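Aldo-keto reductase family 1 member C1 (Caenorhabditis elegans, PDB 1QWK) probably acts as an NADPH-dependent aldose reductase, reducing carbonyl compounds on a TIM-barrel scaffold of the aldo-keto reductase family. Local coordinates at residues Thr37-Gly42 and Glu68-Arg73; Glu177-Phe182 and Pro226-Asp231; Pro207-Phe212 and Leu220-Ala225; His242-Gln247 and Ile270-Glu275. All coordinates share one frame; numbering follows the deposited sequence.

The four contacts sample the outside and rims of one barrel, all away from the predicted active-site residues Tyr52, Lys81 and His114. Contact 1 joins helix 28-41 to the end of helix 55-68 and the loop after it; contact 4 joins the start of helix 245-255 to the end of helix 267-274. Contacts 1 and 4 touch where helix 28-41 meets helix 267-274, with Ala38 CA 3.8 Å from Ile270 CG2. Contact 3 is nested inside the loop closed by contact 2, and Gln230 NE2 probably bonds Gly208 O at 3.1 Å. Contact 2 also abuts contact 4, where Leu229 CD2 lies 3.5 Å from Ala246 N. Contacts 1 and 3 stay about 19 Å apart at their nearest atoms.

Contact 1: residues Thr37-Gly42 and Glu68-Arg73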
# COMPACT_ATOMS: atom_id res chain seq x y z
N THR A 37 9.28 -11.77 -10.69
CA THR A 37 10.50 -10.99 -10.74
C THR A 37 10.81 -10.42 -9.36
O THR A 37 11.96 -10.46 -8.89
CB THR A 37 10.38 -9.82 -11.73
OG1 THR A 37 10.16 -10.33 -13.06
CG2 THR A 37 11.65 -8.98 -11.73
N ALA A 38 9.78 -9.91 -8.70
CA ALA A 38 9.94 -9.32 -7.38
C ALA A 38 10.39 -10.34 -6.35
O ALA A 38 11.33 -10.10 -5.58
CB ALA A 38 8.62 -8.68 -6.93
N VAL A 39 9.73 -11.49 -6.32
CA VAL A 39 10.09 -12.53 -5.36
C VAL A 39 11.51 -13.04 -5.60
O VAL A 39 12.26 -13.25 -4.65
CB VAL A 39 9.09 -13.70 -5.40
CG1 VAL A 39 9.55 -14.83 -4.49
CG2 VAL A 39 7.71 -13.22 -4.96
N LYS A 40 11.88 -13.23 -6.86
CA LYS A 40 13.22 -13.71 -7.15
C LYS A 40 14.26 -12.65 -6.79
O LYS A 40 15.42 -12.97 -6.53
CB LYS A 40 13.35 -14.09 -8.63
CG LYS A 40 12.53 -15.29 -9.02
CD LYS A 40 12.57 -15.51 -10.52
CE LYS A 40 11.72 -16.69 -10.94
NZ LYS A 40 11.73 -16.86 -12.42
N ALA A 41 13.84 -11.38 -6.77
CA ALA A 41 14.73 -10.28 -6.43
C ALA A 41 14.90 -10.12 -4.92
O ALA A 41 15.88 -9.54 -4.46
CB ALA A 41 14.21 -8.98 -7.03
N GLY A 42 13.94 -10.62 -4.15
CA GLY A 42 14.03 -10.52 -2.70
C GLY A 42 12.76 -10.04 -2.02
O GLY A 42 12.66 -10.11 -0.79
N GLU A 68 8.35 -24.11 -8.29
CA GLU A 68 9.73 -23.91 -8.72
C GLU A 68 10.69 -23.99 -7.53
O GLU A 68 11.91 -24.06 -7.71
CB GLU A 68 9.88 -22.54 -9.40
CG GLU A 68 9.27 -22.48 -10.79
CD GLU A 68 9.16 -21.07 -11.32
OE1 GLU A 68 10.16 -20.32 -11.25
OE2 GLU A 68 8.07 -20.70 -11.81
N GLY A 69 10.13 -23.97 -6.32
CA GLY A 69 10.95 -24.05 -5.13
C GLY A 69 11.63 -22.75 -4.77
O GLY A 69 12.58 -22.73 -3.99
N VAL A 70 11.15 -21.64 -5.33
CA VAL A 70 11.72 -20.33 -5.06
C VAL A 70 11.49 -19.94 -3.61
O VAL A 70 12.40 -19.45 -2.93
CB VAL A 70 11.11 -19.26 -5.98
CG1 VAL A 70 11.74 -17.90 -5.68
CG2 VAL A 70 11.32 -19.64 -7.43
N VAL A 71 10.27 -20.14 -3.13
CA VAL A 71 9.91 -19.82 -1.76
C VAL A 71 8.80 -20.75 -1.27
O VAL A 71 8.22 -21.50 -2.05
CB VAL A 71 9.41 -18.36 -1.61
CG1 VAL A 71 10.57 -17.39 -1.79
CG2 VAL A 71 8.32 -18.07 -2.64
N LYS A 72 8.54 -20.68 0.03
CA LYS A 72 7.47 -21.46 0.64
C LYS A 72 6.40 -20.46 1.05
O LYS A 72 6.70 -19.28 1.23
CB LYS A 72 7.99 -22.19 1.89
CG LYS A 72 8.96 -23.31 1.58
CD LYS A 72 9.39 -24.03 2.85
CE LYS A 72 10.24 -25.24 2.53
NZ LYS A 72 9.48 -26.22 1.69
N ARG A 73 5.16 -20.92 1.19
CA ARG A 73 4.06 -20.05 1.58
C ARG A 73 4.38 -19.21 2.80
O ARG A 73 4.14 -18.00 2.82
CB ARG A 73 2.81 -20.89 1.88
CG ARG A 73 1.67 -20.09 2.53
CD ARG A 73 1.08 -19.11 1.54
NE ARG A 73 0.03 -18.27 2.12
CZ ARG A 73 0.24 -17.12 2.76
NH1 ARG A 73 1.48 -16.66 2.91
NH2 ARG A 73 -0.78 -16.41 3.21
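Glu68 meets Lys40 across the surface side of this contact. The two side chains cross at about a right angle, and Glu68 OE1 stands 4.0 Å from Lys40 NZ, a long salt bridge. Lys40 reaches it with its aliphatic chain fully extended beyond CG. The other carboxylate oxygen, OE2, is engaged by Lys36, so the glutamate lies between two lysines of the same helix and its charge is probably shared by both. At Gly69 the chain takes a positive phi and closes helix 55-68 with a Schellman motif. Val70 follows and begins the apolar part. Its CG1 branch, set opposite the backbone N (chi1 -179°), touches Val39 CG1 at 4.0 Å, while Lys40 CG lies a little farther off, 4.3 Å from the same Val70 CG1. Val71 completes the grip: Val39 CG1 rests against both of its methyls, 3.9 Å from Val71 CG1 and 3.9 Å from Val71 CG2. One methyl of Val39 thus serves three methyls of the facing loop, and Leu65 of helix 55-68 packs against Val39 and Val70 as well. Beyond this point the chain departs, and Arg73 forms a salt bridge with Asp109. The contact therefore grades from a charged, exposed end at Glu68 to buried valines at Val39 and Val71. It illustrates how successive outer helices of a TIM barrel are joined: helix 28-41 packs on the loop that carries the chain from helix 55-68 to strand 77-82.

Contact 2: residues Glu177-Phe182 and Pro226-Asp231; sequences ELHLYF and PSDLQD
Tyr181 lies across Asp228 and reaches on to Asp231, and these three residues form the tight part of the contact. Tyr181 CG lies opposite its carbonyl carbon (chi1 -79°), which carries the ring over Asp228. The CA of Asp228 sits over the middle of one ring face, 4.1 Å from the centroid of Tyr181 and 10° off the ring normal, a CH-pi contact. At the far end of the ring Tyr181 OH donates to Asp231 OD1 at 2.7 Å, using the anti lone pair of that oxygen. The carboxylate plane stands 84° from that of the ring. Tyr181 N points at Asp228 OD2, 2.8 Å away, a hydrogen bond to be taken with some doubt because that oxygen is modelled too close to a neighbour. Ring face and hydroxyl are held by the facing loop, and probably the backbone N as well.

On the looser side Leu180 adds little, Leu180 CD2 lying 4.4 Å from Asp231 CG; it is buried against Leu249, Tyr252 and Val234. Ser227 offers Tyr181 CE2 its backbone C at 3.8 Å, while its hydroxyl bonds Ala225 O. Tyr181 itself remains partly open to solvent.

Asp231 OD2 accepts from Val234 N. The arrangement is that of an aspartate N-cap opening helix 232-241, tied to a type I turn from His179 to Phe182 that follows strand 173-177 at the C-terminal ends of the barrel strands.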
# COMPACT_ATOMS: atom_id res chain seq x y z
N GLU A 177 -1.84 7.08 1.42
CA GLU A 177 -0.97 7.77 0.49
C GLU A 177 0.07 8.46 1.35
O GLU A 177 -0.27 9.18 2.29
CB GLU A 177 -1.75 8.83 -0.30
CG GLU A 177 -0.88 9.60 -1.28
CD GLU A 177 -1.60 10.78 -1.91
OE1 GLU A 177 -2.85 10.80 -1.89
OE2 GLU A 177 -0.90 11.67 -2.45
N LEU A 178 1.35 8.23 1.06
CA LEU A 178 2.41 8.86 1.84
C LEU A 178 3.69 8.94 1.02
O LEU A 178 4.21 7.93 0.56
CB LEU A 178 2.66 8.09 3.14
CG LEU A 178 3.55 8.78 4.20
CD1 LEU A 178 3.26 8.17 5.56
CD2 LEU A 178 5.03 8.65 3.83
N HIS A 179 4.17 10.16 0.83
CA HIS A 179 5.40 10.40 0.08
C HIS A 179 5.93 11.76 0.51
O HIS A 179 5.26 12.47 1.27
CB HIS A 179 5.17 10.34 -1.44
CG HIS A 179 3.99 11.13 -1.92
ND1 HIS A 179 2.69 10.71 -1.77
CD2 HIS A 179 3.93 12.31 -2.59
CE1 HIS A 179 1.87 11.58 -2.32
NE2 HIS A 179 2.60 12.57 -2.83
N LEU A 180 7.12 12.12 0.05
CA LEU A 180 7.71 13.39 0.46
C LEU A 180 6.79 14.60 0.33
O LEU A 180 6.73 15.43 1.24
CB LEU A 180 9.00 13.66 -0.33
CG LEU A 180 9.76 14.93 0.10
CD1 LEU A 180 10.11 14.85 1.58
CD2 LEU A 180 11.01 15.06 -0.75
N TYR A 181 6.08 14.69 -0.79
CA TYR A 181 5.18 15.81 -1.02
C TYR A 181 3.76 15.62 -0.45
O TYR A 181 2.81 16.24 -0.92
CB TYR A 181 5.15 16.15 -2.51
CG TYR A 181 6.36 16.97 -2.97
CD1 TYR A 181 7.45 17.17 -2.12
CD2 TYR A 181 6.39 17.55 -4.24
CE1 TYR A 181 8.55 17.94 -2.53
CE2 TYR A 181 7.48 18.32 -4.65
CZ TYR A 181 8.56 18.51 -3.79
OH TYR A 181 9.62 19.28 -4.19
N PHE A 182 3.65 14.76 0.56
CA PHE A 182 2.40 14.49 1.29
C PHE A 182 2.83 13.58 2.44
O PHE A 182 2.44 12.40 2.51
CB PHE A 182 1.35 13.80 0.42
CG PHE A 182 -0.03 13.83 1.03
CD1 PHE A 182 -0.65 15.05 1.32
CD2 PHE A 182 -0.69 12.65 1.35
CE1 PHE A 182 -1.90 15.09 1.93
CE2 PHE A 182 -1.95 12.68 1.96
CZ PHE A 182 -2.56 13.90 2.25
N PRO A 226 7.33 18.81 -12.37
CA PRO A 226 7.22 19.14 -10.94
C PRO A 226 6.76 17.92 -10.16
O PRO A 226 5.64 17.43 -10.35
CB PRO A 226 6.19 20.27 -10.93
CG PRO A 226 5.34 19.97 -12.13
CD PRO A 226 6.38 19.59 -13.17
N SER A 227 7.62 17.43 -9.27
CA SER A 227 7.31 16.23 -8.52
C SER A 227 8.33 15.94 -7.43
O SER A 227 9.39 16.57 -7.38
CB SER A 227 7.30 15.05 -9.48
OG SER A 227 8.57 14.95 -10.10
N ASP A 228 8.01 14.97 -6.58
CA ASP A 228 8.89 14.55 -5.49
C ASP A 228 10.25 14.13 -6.06
O ASP A 228 11.30 14.44 -5.50
CB ASP A 228 8.30 13.34 -4.75
CG ASP A 228 6.84 13.50 -4.39
OD1 ASP A 228 6.02 13.83 -5.28
OD2 ASP A 228 6.50 13.27 -3.21
N LEU A 229 10.22 13.40 -7.18
CA LEU A 229 11.44 12.91 -7.81
C LEU A 229 12.37 14.00 -8.33
O LEU A 229 13.56 13.76 -8.54
CB LEU A 229 11.09 11.95 -8.95
CG LEU A 229 10.58 10.57 -8.53
CD1 LEU A 229 9.86 9.90 -9.69
CD2 LEU A 229 11.75 9.71 -8.06
N GLN A 230 11.83 15.20 -8.55
CA GLN A 230 12.63 16.31 -9.06
C GLN A 230 12.95 17.35 -8.00
O GLN A 230 13.50 18.41 -8.31
CB GLN A 230 11.93 16.98 -10.24
CG GLN A 230 11.75 16.10 -11.47
CD GLN A 230 13.06 15.57 -12.00
OE1 GLN A 230 14.10 16.22 -11.90
NE2 GLN A 230 13.02 14.38 -12.59
N ASP A 231 12.60 17.06 -6.75
CA ASP A 231 12.87 17.99 -5.65
C ASP A 231 14.38 18.23 -5.59
O ASP A 231 15.16 17.28 -5.67
CB ASP A 231 12.39 17.39 -4.32
CG ASP A 231 12.71 18.28 -3.14
OD1 ASP A 231 11.89 19.17 -2.82
OD2 ASP A 231 13.78 18.10 -2.53

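Contact 3: residues Pro207-Phe212 and Leu220-Ala225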
# COMPACT_ATOMS: atom_id res chain seq x y z
N PRO A 207 4.29 11.79 -11.32
CA PRO A 207 5.17 11.59 -12.47
C PRO A 207 6.33 12.57 -12.49
O PRO A 207 6.13 13.78 -12.49
CB PRO A 207 4.23 11.78 -13.66
CG PRO A 207 2.95 11.21 -13.13
CD PRO A 207 2.87 11.80 -11.74
N GLY A 208 7.55 12.04 -12.49
CA GLY A 208 8.73 12.89 -12.47
C GLY A 208 9.32 13.24 -13.82
O GLY A 208 10.23 14.07 -13.90
N ARG A 209 8.80 12.64 -14.89
CA ARG A 209 9.31 12.90 -16.23
C ARG A 209 8.23 12.99 -17.30
O ARG A 209 7.14 12.45 -17.15
CB ARG A 209 10.28 11.79 -16.66
CG ARG A 209 11.56 11.70 -15.85
CD ARG A 209 12.48 10.65 -16.45
NE ARG A 209 13.77 10.60 -15.78
CZ ARG A 209 14.78 9.82 -16.15
NH1 ARG A 209 14.64 9.02 -17.20
NH2 ARG A 209 15.92 9.84 -15.49
N VAL A 210 8.57 13.68 -18.38
CA VAL A 210 7.70 13.84 -19.54
C VAL A 210 8.57 13.36 -20.69
O VAL A 210 9.64 13.92 -20.96
CB VAL A 210 7.32 15.32 -19.78
CG1 VAL A 210 6.36 15.43 -20.96
CG2 VAL A 210 6.69 15.91 -18.53
N ASN A 211 8.13 12.30 -21.35
CA ASN A 211 8.88 11.73 -22.47
C ASN A 211 8.37 12.23 -23.81
O ASN A 211 7.19 12.52 -23.98
CB ASN A 211 8.79 10.21 -22.43
CG ASN A 211 9.45 9.62 -21.21
OD1 ASN A 211 10.66 9.68 -21.05
ND2 ASN A 211 8.65 9.06 -20.32
N PHE A 212 9.29 12.34 -24.77
CA PHE A 212 8.97 12.79 -26.11
C PHE A 212 9.38 11.69 -27.07
O PHE A 212 10.54 11.28 -27.10
CB PHE A 212 9.74 14.08 -26.42
CG PHE A 212 9.36 15.23 -25.53
CD1 PHE A 212 8.18 15.93 -25.75
CD2 PHE A 212 10.16 15.59 -24.45
CE1 PHE A 212 7.80 16.97 -24.90
CE2 PHE A 212 9.79 16.62 -23.59
CZ PHE A 212 8.60 17.31 -23.82
N LEU A 220 13.13 10.55 -27.89
CA LEU A 220 13.91 11.78 -27.80
C LEU A 220 14.25 12.02 -26.33
O LEU A 220 14.01 11.16 -25.49
CB LEU A 220 13.09 12.96 -28.35
CG LEU A 220 12.55 12.79 -29.77
CD1 LEU A 220 11.69 14.00 -30.13
CD2 LEU A 220 13.70 12.64 -30.75
N ASP A 221 14.81 13.19 -26.03
CA ASP A 221 15.18 13.51 -24.65
C ASP A 221 13.96 13.85 -23.80
O ASP A 221 13.04 14.52 -24.26
CB ASP A 221 16.17 14.69 -24.62
CG ASP A 221 17.56 14.30 -25.08
OD1 ASP A 221 18.16 13.38 -24.48
OD2 ASP A 221 18.07 14.91 -26.06
N TRP A 222 13.95 13.37 -22.56
CA TRP A 222 12.85 13.63 -21.65
C TRP A 222 13.07 14.95 -20.93
O TRP A 222 14.16 15.52 -20.98
CB TRP A 222 12.74 12.51 -20.62
CG TRP A 222 14.00 12.32 -19.82
CD1 TRP A 222 15.07 11.54 -20.15
CD2 TRP A 222 14.32 12.94 -18.56
NE1 TRP A 222 16.04 11.64 -19.18
CE2 TRP A 222 15.61 12.49 -18.19
CE3 TRP A 222 13.64 13.82 -17.72
CZ2 TRP A 222 16.24 12.90 -17.01
CZ3 TRP A 222 14.27 14.23 -16.54
CH2 TRP A 222 15.55 13.77 -16.20
N ALA A 223 12.03 15.44 -20.26
CA ALA A 223 12.10 16.69 -19.50
C ALA A 223 11.55 16.46 -18.10
O ALA A 223 10.59 15.70 -17.92
CB ALA A 223 11.31 17.78 -20.20
N PRO A 224 12.14 17.10 -17.09
CA PRO A 224 11.66 16.93 -15.71
C PRO A 224 10.30 17.58 -15.49
O PRO A 224 9.97 18.60 -16.11
CB PRO A 224 12.76 17.59 -14.89
CG PRO A 224 13.24 18.69 -15.80
CD PRO A 224 13.33 17.98 -17.13
N ALA A 225 9.50 16.99 -14.61
CA ALA A 225 8.18 17.51 -14.30
C ALA A 225 8.12 17.79 -12.79
O ALA A 225 8.78 17.11 -12.02
CB ALA A 225 7.10 16.50 -14.69
O HOH W 1 11.73 10.88 -23.92
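Pro207 lays its carbonyl O against Ala225 CB, 3.6 Å away, where the two chains begin to run antiparallel. At Gly208 the backbone pairing starts: Ala225 N donates to Gly208 O, which Gln230 NE2 also reaches. Arg209 carries the main side-chain contact. Its chain runs extended from CG to NE (chi2 -175° and chi3 175°) over the indole of Trp222, placing the guanidinium flat on the ring with the planes only 8° apart and the centres of the Arg209 and Trp222 groups 3.7 Å from each other. Charge and methylene both take part, as Arg209 CZ and Arg209 CD each lie 3.8 Å from the centroid of the six-membered ring, one in a cation-pi and the other in a CH-pi contact. Val210 forms the hydrogen-bonded pair with Ala223, giving and receiving one bond of 2.9 Å between N and O in each direction, and its CG2 packs on Ala225 CB. Asn211 OD1 approaches Trp222 CB at 3.5 Å. Phe212 O then accepts from Leu220 N at 2.8 Å, and Phe212 N donates to a water at 3.0 Å; the same water is hydrogen-bonded to Leu220 O. The phenyl ring turns its edge toward Asp221 O and Ala223 CB. Largely solvent-facing, this is a two-stranded beta hairpin projecting from the barrel, within the long loop after strand 197-201 that probably corresponds to loop B of aldo-keto reductases.

Contact 4: residues His242-Gln247 and Ile270-Glu275; sequences HKTPAQ and IKENFE
A capping box opens helix 245-255, and its two residues, Thr244 and Gln247, both reach across to Glu272. Within the box Thr244 N donates to Gln247 OE1 at 2.9 Å and Gln247 N returns the bond to Thr244 OG1 at 3.2 Å. The same hydroxyl then donates across the contact, Thr244 OG1 to Glu272 OE2 at 2.8 Å, meeting the carboxylate on its anti side and somewhat out of its plane. Because OG1 takes a proton from one side and gives its own to the other, the rotation of the threonine is fixed. Gln247 is used at both ends too: while OE1 closes the box, NE2 runs almost dead straight (178°) to Glu272 O at 3.0 Å, with the acceptor lying in the amide plane. Glu272 O receives a second bond from Glu275 N, which arrives at the opposite face of the carbonyl plane. Beside this pair Lys243, its chain bent at both chi2 and chi3 (-63° and -68°), curls round to donate NZ to Glu275 O at 2.8 Å, and the ammonium also forms a salt bridge with Asp278. Two carbonyls near the end of helix 267-274 are in this way satisfied by side chains of the neighbouring helix start. Just upstream, His242 ends helix 232-241 in a Schellman motif, and Pro245 packs back against that helix. Helices 245-255 and 267-274 flank strand 259-261, the last of the barrel, and Ile270 leans on Ala34 of helix 28-41, where the ring of outer helices closes.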
# COMPACT_ATOMS: atom_id res chain seq x y z
N HIS A 242 25.05 8.51 -4.06
CA HIS A 242 25.24 7.70 -5.25
C HIS A 242 24.06 6.74 -5.42
O HIS A 242 24.22 5.61 -5.89
CB HIS A 242 26.56 6.92 -5.15
CG HIS A 242 27.75 7.79 -4.88
ND1 HIS A 242 28.10 8.85 -5.68
CD2 HIS A 242 28.67 7.75 -3.88
CE1 HIS A 242 29.18 9.44 -5.19
NE2 HIS A 242 29.54 8.79 -4.09
N LYS A 243 22.88 7.20 -5.01
CA LYS A 243 21.65 6.42 -5.13
C LYS A 243 20.75 7.18 -6.10
O LYS A 243 21.03 8.34 -6.43
CB LYS A 243 20.95 6.29 -3.77
CG LYS A 243 21.80 5.61 -2.68
CD LYS A 243 22.15 4.16 -3.04
CE LYS A 243 20.92 3.27 -3.03
NZ LYS A 243 21.26 1.87 -3.39
N THR A 244 19.68 6.55 -6.58
CA THR A 244 18.79 7.23 -7.50
C THR A 244 17.73 7.99 -6.71
O THR A 244 17.49 7.70 -5.54
CB THR A 244 18.05 6.25 -8.44
OG1 THR A 244 17.10 5.50 -7.68
CG2 THR A 244 19.04 5.28 -9.09
N PRO A 245 17.12 9.01 -7.34
CA PRO A 245 16.08 9.81 -6.67
C PRO A 245 14.97 8.92 -6.11
O PRO A 245 14.47 9.16 -5.01
CB PRO A 245 15.59 10.72 -7.79
CG PRO A 245 16.87 10.99 -8.54
CD PRO A 245 17.50 9.62 -8.62
N ALA A 246 14.57 7.91 -6.88
CA ALA A 246 13.53 7.00 -6.44
C ALA A 246 13.95 6.25 -5.18
O ALA A 246 13.17 6.12 -4.23
CB ALA A 246 13.19 6.00 -7.55
N GLN A 247 15.19 5.76 -5.15
CA GLN A 247 15.66 5.04 -3.98
C GLN A 247 15.68 5.95 -2.75
O GLN A 247 15.42 5.52 -1.64
CB GLN A 247 17.04 4.44 -4.26
CG GLN A 247 16.99 3.47 -5.43
CD GLN A 247 18.36 3.00 -5.89
OE1 GLN A 247 19.33 3.76 -5.87
NE2 GLN A 247 18.43 1.76 -6.34
N ILE A 270 11.57 -2.70 -10.74
CA ILE A 270 11.28 -3.55 -9.59
C ILE A 270 12.59 -3.87 -8.88
O ILE A 270 12.66 -3.87 -7.65
CB ILE A 270 10.59 -4.87 -10.03
CG1 ILE A 270 9.17 -4.57 -10.55
CG2 ILE A 270 10.53 -5.86 -8.86
CD1 ILE A 270 8.44 -5.76 -11.11
N LYS A 271 13.64 -4.13 -9.66
CA LYS A 271 14.94 -4.43 -9.07
C LYS A 271 15.55 -3.19 -8.45
O LYS A 271 16.15 -3.26 -7.37
CB LYS A 271 15.88 -5.00 -10.14
CG LYS A 271 15.50 -6.39 -10.63
CD LYS A 271 16.49 -6.86 -11.68
CE LYS A 271 16.17 -8.26 -12.18
NZ LYS A 271 17.12 -8.67 -13.26
N GLU A 272 15.39 -2.05 -9.12
CA GLU A 272 15.93 -0.79 -8.63
C GLU A 272 15.32 -0.39 -7.28
O GLU A 272 16.04 -0.01 -6.36
CB GLU A 272 15.66 0.33 -9.64
CG GLU A 272 16.32 1.67 -9.28
CD GLU A 272 15.74 2.83 -10.07
OE1 GLU A 272 15.48 2.66 -11.28
OE2 GLU A 272 15.57 3.92 -9.49
N ASN A 273 14.00 -0.49 -7.17
CA ASN A 273 13.31 -0.12 -5.95
C ASN A 273 13.69 -0.96 -4.73
O ASN A 273 13.49 -0.54 -3.60
CB ASN A 273 11.79 -0.17 -6.15
CG ASN A 273 11.30 0.81 -7.21
OD1 ASN A 273 11.93 1.83 -7.47
ND2 ASN A 273 10.16 0.49 -7.82
N PHE A 274 14.23 -2.16 -4.96
CA PHE A 274 14.61 -3.04 -3.86
C PHE A 274 15.98 -2.70 -3.28
O PHE A 274 16.31 -3.09 -2.16
CB PHE A 274 14.61 -4.50 -4.32
CG PHE A 274 14.68 -5.50 -3.19
CD1 PHE A 274 13.59 -5.70 -2.35
CD2 PHE A 274 15.85 -6.22 -2.96
CE1 PHE A 274 13.64 -6.60 -1.29
CE2 PHE A 274 15.92 -7.14 -1.90
CZ PHE A 274 14.81 -7.33 -1.07
N GLU A 275 16.78 -1.96 -4.05
CA GLU A 275 18.13 -1.60 -3.62
C GLU A 275 18.14 -0.36 -2.73
O GLU A 275 18.73 0.66 -3.07
CB GLU A 275 19.02 -1.36 -4.84
CG GLU A 275 19.13 -2.58 -5.74
CD GLU A 275 19.73 -3.77 -5.03
OE1 GLU A 275 20.90 -3.68 -4.60
OE2 GLU A 275 19.04 -4.80 -4.89